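Local coordinates for D-aminopeptidase (Bacillus subtilis, PDB 1HI9), which cuts N-terminal residues from peptides containing D-amino acids, using two zinc ions per subunit inside a self-compartmentalizing homodecamer, at residues Met1-Ser13 against Gly90-His104. Residues are numbered along the deposited sequence; the frame is centred on the assembly and turned at random.
Sequences MKLYMSVDMEGIS and GLDDTFRGALFLGYH. With ZN (zinc ion), chain F; ZN (zinc ion), chain G.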
# COMPACT_ATOMS: atom_id res chain seq x y z
N MET A 1 37.93 -38.74 -0.64
CA MET A 1 37.06 -38.74 -1.85
C MET A 1 36.14 -37.53 -1.81
O MET A 1 35.58 -37.18 -0.77
CB MET A 1 36.24 -40.04 -1.90
CG MET A 1 35.36 -40.30 -0.68
SD MET A 1 34.67 -41.99 -0.61
CE MET A 1 33.23 -41.84 -1.67
N LYS A 2 35.99 -36.86 -2.96
CA LYS A 2 35.14 -35.68 -3.07
C LYS A 2 33.70 -36.04 -3.42
O LYS A 2 33.45 -36.79 -4.36
CB LYS A 2 35.69 -34.72 -4.12
CG LYS A 2 37.04 -34.12 -3.76
CD LYS A 2 37.64 -33.33 -4.92
CE LYS A 2 36.86 -32.06 -5.23
NZ LYS A 2 37.54 -31.31 -6.32
N LEU A 3 32.76 -35.50 -2.66
CA LEU A 3 31.36 -35.74 -2.90
C LEU A 3 30.65 -34.42 -3.24
O LEU A 3 30.86 -33.40 -2.58
CB LEU A 3 30.74 -36.39 -1.66
CG LEU A 3 29.28 -36.88 -1.66
CD1 LEU A 3 28.37 -35.74 -1.34
CD2 LEU A 3 28.93 -37.51 -3.00
N TYR A 4 29.84 -34.45 -4.30
CA TYR A 4 29.10 -33.28 -4.74
C TYR A 4 27.65 -33.36 -4.29
O TYR A 4 27.00 -34.39 -4.45
CB TYR A 4 29.11 -33.17 -6.26
CG TYR A 4 28.40 -31.93 -6.77
CD1 TYR A 4 29.04 -30.68 -6.77
CD2 TYR A 4 27.08 -32.00 -7.23
CE1 TYR A 4 28.39 -29.53 -7.23
CE2 TYR A 4 26.42 -30.86 -7.69
CZ TYR A 4 27.08 -29.63 -7.69
OH TYR A 4 26.44 -28.51 -8.17
N MET A 5 27.13 -32.25 -3.77
CA MET A 5 25.75 -32.20 -3.31
C MET A 5 24.95 -31.07 -3.94
O MET A 5 25.36 -29.92 -3.95
CB MET A 5 25.69 -32.05 -1.79
CG MET A 5 25.72 -33.36 -1.03
SD MET A 5 25.56 -33.13 0.76
CE MET A 5 23.89 -32.53 0.90
N SER A 6 23.79 -31.42 -4.48
CA SER A 6 22.89 -30.45 -5.08
C SER A 6 21.67 -30.49 -4.18
O SER A 6 21.02 -31.53 -4.06
CB SER A 6 22.51 -30.85 -6.50
OG SER A 6 21.54 -29.96 -7.02
N VAL A 7 21.35 -29.37 -3.55
CA VAL A 7 20.20 -29.32 -2.65
C VAL A 7 19.07 -28.41 -3.12
O VAL A 7 19.24 -27.20 -3.23
CB VAL A 7 20.62 -28.87 -1.23
CG1 VAL A 7 19.47 -29.13 -0.26
CG2 VAL A 7 21.87 -29.61 -0.79
N ASP A 8 17.91 -29.02 -3.37
CA ASP A 8 16.72 -28.29 -3.78
C ASP A 8 15.84 -28.17 -2.53
O ASP A 8 16.22 -28.68 -1.46
CB ASP A 8 15.97 -29.06 -4.87
CG ASP A 8 15.23 -28.15 -5.83
OD1 ASP A 8 15.16 -26.93 -5.57
OD2 ASP A 8 14.72 -28.65 -6.85
N MET A 9 14.69 -27.53 -2.64
CA MET A 9 13.81 -27.36 -1.47
C MET A 9 12.48 -28.09 -1.45
O MET A 9 12.07 -28.58 -0.39
CB MET A 9 13.50 -25.87 -1.27
CG MET A 9 14.21 -25.25 -0.10
SD MET A 9 13.58 -23.62 0.24
CE MET A 9 13.13 -23.79 1.94
N GLU A 10 11.78 -28.14 -2.58
CA GLU A 10 10.47 -28.77 -2.63
C GLU A 10 10.41 -30.18 -2.07
O GLU A 10 9.40 -30.59 -1.51
CB GLU A 10 9.93 -28.77 -4.06
CG GLU A 10 9.57 -27.39 -4.60
CD GLU A 10 10.78 -26.62 -5.11
OE1 GLU A 10 11.90 -27.15 -5.01
OE2 GLU A 10 10.60 -25.49 -5.61
N GLY A 11 11.51 -30.91 -2.22
CA GLY A 11 11.55 -32.27 -1.73
C GLY A 11 12.04 -32.40 -0.31
O GLY A 11 12.09 -33.51 0.22
N ILE A 12 12.40 -31.29 0.33
CA ILE A 12 12.87 -31.36 1.71
C ILE A 12 11.77 -31.93 2.58
O ILE A 12 10.57 -31.75 2.30
CB ILE A 12 13.26 -29.97 2.24
CG1 ILE A 12 14.49 -29.47 1.49
CG2 ILE A 12 13.55 -30.04 3.72
CD1 ILE A 12 15.70 -30.38 1.60
N SER A 13 12.17 -32.62 3.63
CA SER A 13 11.19 -33.26 4.50
C SER A 13 10.34 -32.27 5.29
O SER A 13 10.80 -31.19 5.63
CB SER A 13 11.89 -34.22 5.44
OG SER A 13 12.89 -33.55 6.17
N GLY A 90 29.79 -26.20 -10.19
CA GLY A 90 30.86 -26.72 -9.36
C GLY A 90 31.14 -28.21 -9.51
O GLY A 90 32.11 -28.72 -8.95
N LEU A 91 30.31 -28.90 -10.27
CA LEU A 91 30.49 -30.33 -10.49
C LEU A 91 31.42 -30.61 -11.67
O LEU A 91 31.14 -30.19 -12.79
CB LEU A 91 29.12 -30.98 -10.75
CG LEU A 91 28.93 -32.46 -10.42
CD1 LEU A 91 27.54 -32.91 -10.84
CD2 LEU A 91 29.97 -33.30 -11.12
N ASP A 92 32.54 -31.29 -11.42
CA ASP A 92 33.49 -31.65 -12.47
C ASP A 92 33.86 -33.13 -12.35
O ASP A 92 33.30 -33.85 -11.53
CB ASP A 92 34.75 -30.78 -12.39
CG ASP A 92 35.46 -30.89 -11.06
OD1 ASP A 92 35.36 -31.97 -10.42
OD2 ASP A 92 36.12 -29.91 -10.65
N ASP A 93 34.83 -33.58 -13.16
CA ASP A 93 35.24 -34.98 -13.16
C ASP A 93 36.12 -35.40 -11.98
O ASP A 93 36.56 -36.54 -11.91
CB ASP A 93 35.96 -35.32 -14.48
CG ASP A 93 37.29 -34.61 -14.63
OD1 ASP A 93 37.89 -34.71 -15.73
OD2 ASP A 93 37.75 -33.95 -13.67
N THR A 94 36.35 -34.49 -11.05
CA THR A 94 37.18 -34.81 -9.90
C THR A 94 36.35 -35.31 -8.72
O THR A 94 36.88 -35.56 -7.64
CB THR A 94 37.98 -33.57 -9.43
OG1 THR A 94 37.11 -32.68 -8.73
CG2 THR A 94 38.58 -32.85 -10.63
N PHE A 95 35.04 -35.46 -8.91
CA PHE A 95 34.18 -35.94 -7.85
C PHE A 95 33.89 -37.43 -7.98
O PHE A 95 33.70 -37.96 -9.08
CB PHE A 95 32.86 -35.15 -7.83
CG PHE A 95 32.99 -33.76 -7.28
CD1 PHE A 95 33.43 -32.72 -8.09
CD2 PHE A 95 32.72 -33.50 -5.94
CE1 PHE A 95 33.60 -31.43 -7.58
CE2 PHE A 95 32.89 -32.21 -5.41
CZ PHE A 95 33.33 -31.18 -6.24
N ARG A 96 33.88 -38.10 -6.83
CA ARG A 96 33.63 -39.53 -6.74
C ARG A 96 32.16 -39.83 -7.02
O ARG A 96 31.82 -40.87 -7.57
CB ARG A 96 34.03 -40.04 -5.34
CG ARG A 96 33.73 -41.52 -5.02
CD ARG A 96 34.63 -42.56 -5.72
NE ARG A 96 34.08 -42.97 -6.98
CZ ARG A 96 33.56 -44.14 -7.35
NH1 ARG A 96 33.12 -44.21 -8.59
NH2 ARG A 96 33.48 -45.21 -6.56
N GLY A 97 31.29 -38.90 -6.64
CA GLY A 97 29.87 -39.10 -6.86
C GLY A 97 29.06 -37.88 -6.53
O GLY A 97 29.56 -36.91 -5.96
N ALA A 98 27.78 -37.93 -6.88
CA ALA A 98 26.88 -36.83 -6.63
C ALA A 98 25.70 -37.28 -5.78
O ALA A 98 25.29 -38.44 -5.84
CB ALA A 98 26.38 -36.24 -7.94
N LEU A 99 25.18 -36.35 -4.98
CA LEU A 99 24.04 -36.63 -4.10
C LEU A 99 23.00 -35.52 -4.28
O LEU A 99 23.28 -34.35 -4.02
CB LEU A 99 24.52 -36.68 -2.65
CG LEU A 99 23.62 -37.34 -1.60
CD1 LEU A 99 24.36 -37.43 -0.26
CD2 LEU A 99 22.34 -36.55 -1.44
N PHE A 100 21.81 -35.90 -4.74
CA PHE A 100 20.73 -34.93 -4.94
C PHE A 100 19.82 -34.97 -3.72
O PHE A 100 19.27 -36.02 -3.39
CB PHE A 100 19.93 -35.28 -6.21
CG PHE A 100 20.73 -35.18 -7.48
CD1 PHE A 100 20.16 -35.55 -8.70
CD2 PHE A 100 22.03 -34.72 -7.49
CE1 PHE A 100 20.87 -35.44 -9.89
CE2 PHE A 100 22.75 -34.62 -8.67
CZ PHE A 100 22.17 -34.98 -9.87
N LEU A 101 19.65 -33.82 -3.07
CA LEU A 101 18.84 -33.71 -1.85
C LEU A 101 17.66 -32.76 -2.02
O LEU A 101 17.77 -31.72 -2.66
CB LEU A 101 19.70 -33.20 -0.70
CG LEU A 101 19.59 -33.84 0.68
CD1 LEU A 101 20.42 -33.02 1.65
CD2 LEU A 101 18.15 -33.92 1.15
N GLY A 102 16.53 -33.12 -1.41
CA GLY A 102 15.35 -32.29 -1.50
C GLY A 102 14.79 -32.16 -2.89
O GLY A 102 14.20 -31.14 -3.24
N TYR A 103 14.98 -33.20 -3.71
CA TYR A 103 14.46 -33.17 -5.06
C TYR A 103 12.97 -33.48 -5.13
O TYR A 103 12.38 -34.01 -4.18
CB TYR A 103 15.26 -34.12 -5.95
CG TYR A 103 16.47 -33.45 -6.57
CD1 TYR A 103 17.36 -32.71 -5.80
CD2 TYR A 103 16.71 -33.53 -7.94
CE1 TYR A 103 18.46 -32.06 -6.37
CE2 TYR A 103 17.81 -32.90 -8.52
CZ TYR A 103 18.67 -32.17 -7.74
OH TYR A 103 19.73 -31.53 -8.33
N HIS A 104 12.38 -33.14 -6.26
CA HIS A 104 10.95 -33.34 -6.49
C HIS A 104 10.71 -33.94 -7.85
O HIS A 104 11.61 -34.02 -8.67
CB HIS A 104 10.23 -31.98 -6.39
CG HIS A 104 10.84 -30.93 -7.26
ND1 HIS A 104 10.63 -30.87 -8.62
CD2 HIS A 104 11.71 -29.92 -6.97
CE1 HIS A 104 11.33 -29.88 -9.14
NE2 HIS A 104 11.99 -29.29 -8.16
ZN ZN F . 13.50 -28.13 -8.37
ZN ZN G . 13.29 -25.81 -6.26
O HOH W 1 15.09 -34.59 0.68
O HOH W 2 13.30 -26.09 -8.79
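Asp-8 and His-104 meet at a zinc ion, where Asp-8 OD2 binds at 2.0 Å and His-104 NE2 at 1.9 Å. Asp-8 OD1 reaches the second zinc, which Glu-10 OE1 also binds, and one water joins both metals. Glu-133 and His-60 complete the sites. Thus the ends of two adjacent parallel strands and the turns after them supply the two-zinc centre of this M55 aminopeptidase, with Asp-8 bridging. This metal end is buried and tight. Gly-11 CA lies 3.1 Å from Tyr-103 O, and Gly-11 N donates to Gly-102 O. Before the metal end, strands 2-7 and 97-101 pair from Tyr-4 with Ala-98 to Val-7 with Leu-101; Asp-8 N to Leu-101 O continues the ladder. With chi1 at 175°, Ser-6 turns OG to Tyr-103 OH, a 2.7 Å hydrogen bond. Leu-91 CB sits over the centre of the Tyr-4 ring, whose edge faces the Phe-95 ring, planes at 82°. The other end is nearer solvent. There Lys-2 CE lies over the opposite face of Phe-95, and a bend at chi3 (68°) brings NZ to Thr-94 OG1 at 2.8 Å. The pair is central in the mixed sheet, flanked by strands 53-58 and 148-152, while Val-7 and Leu-101 pack against helix 28-48.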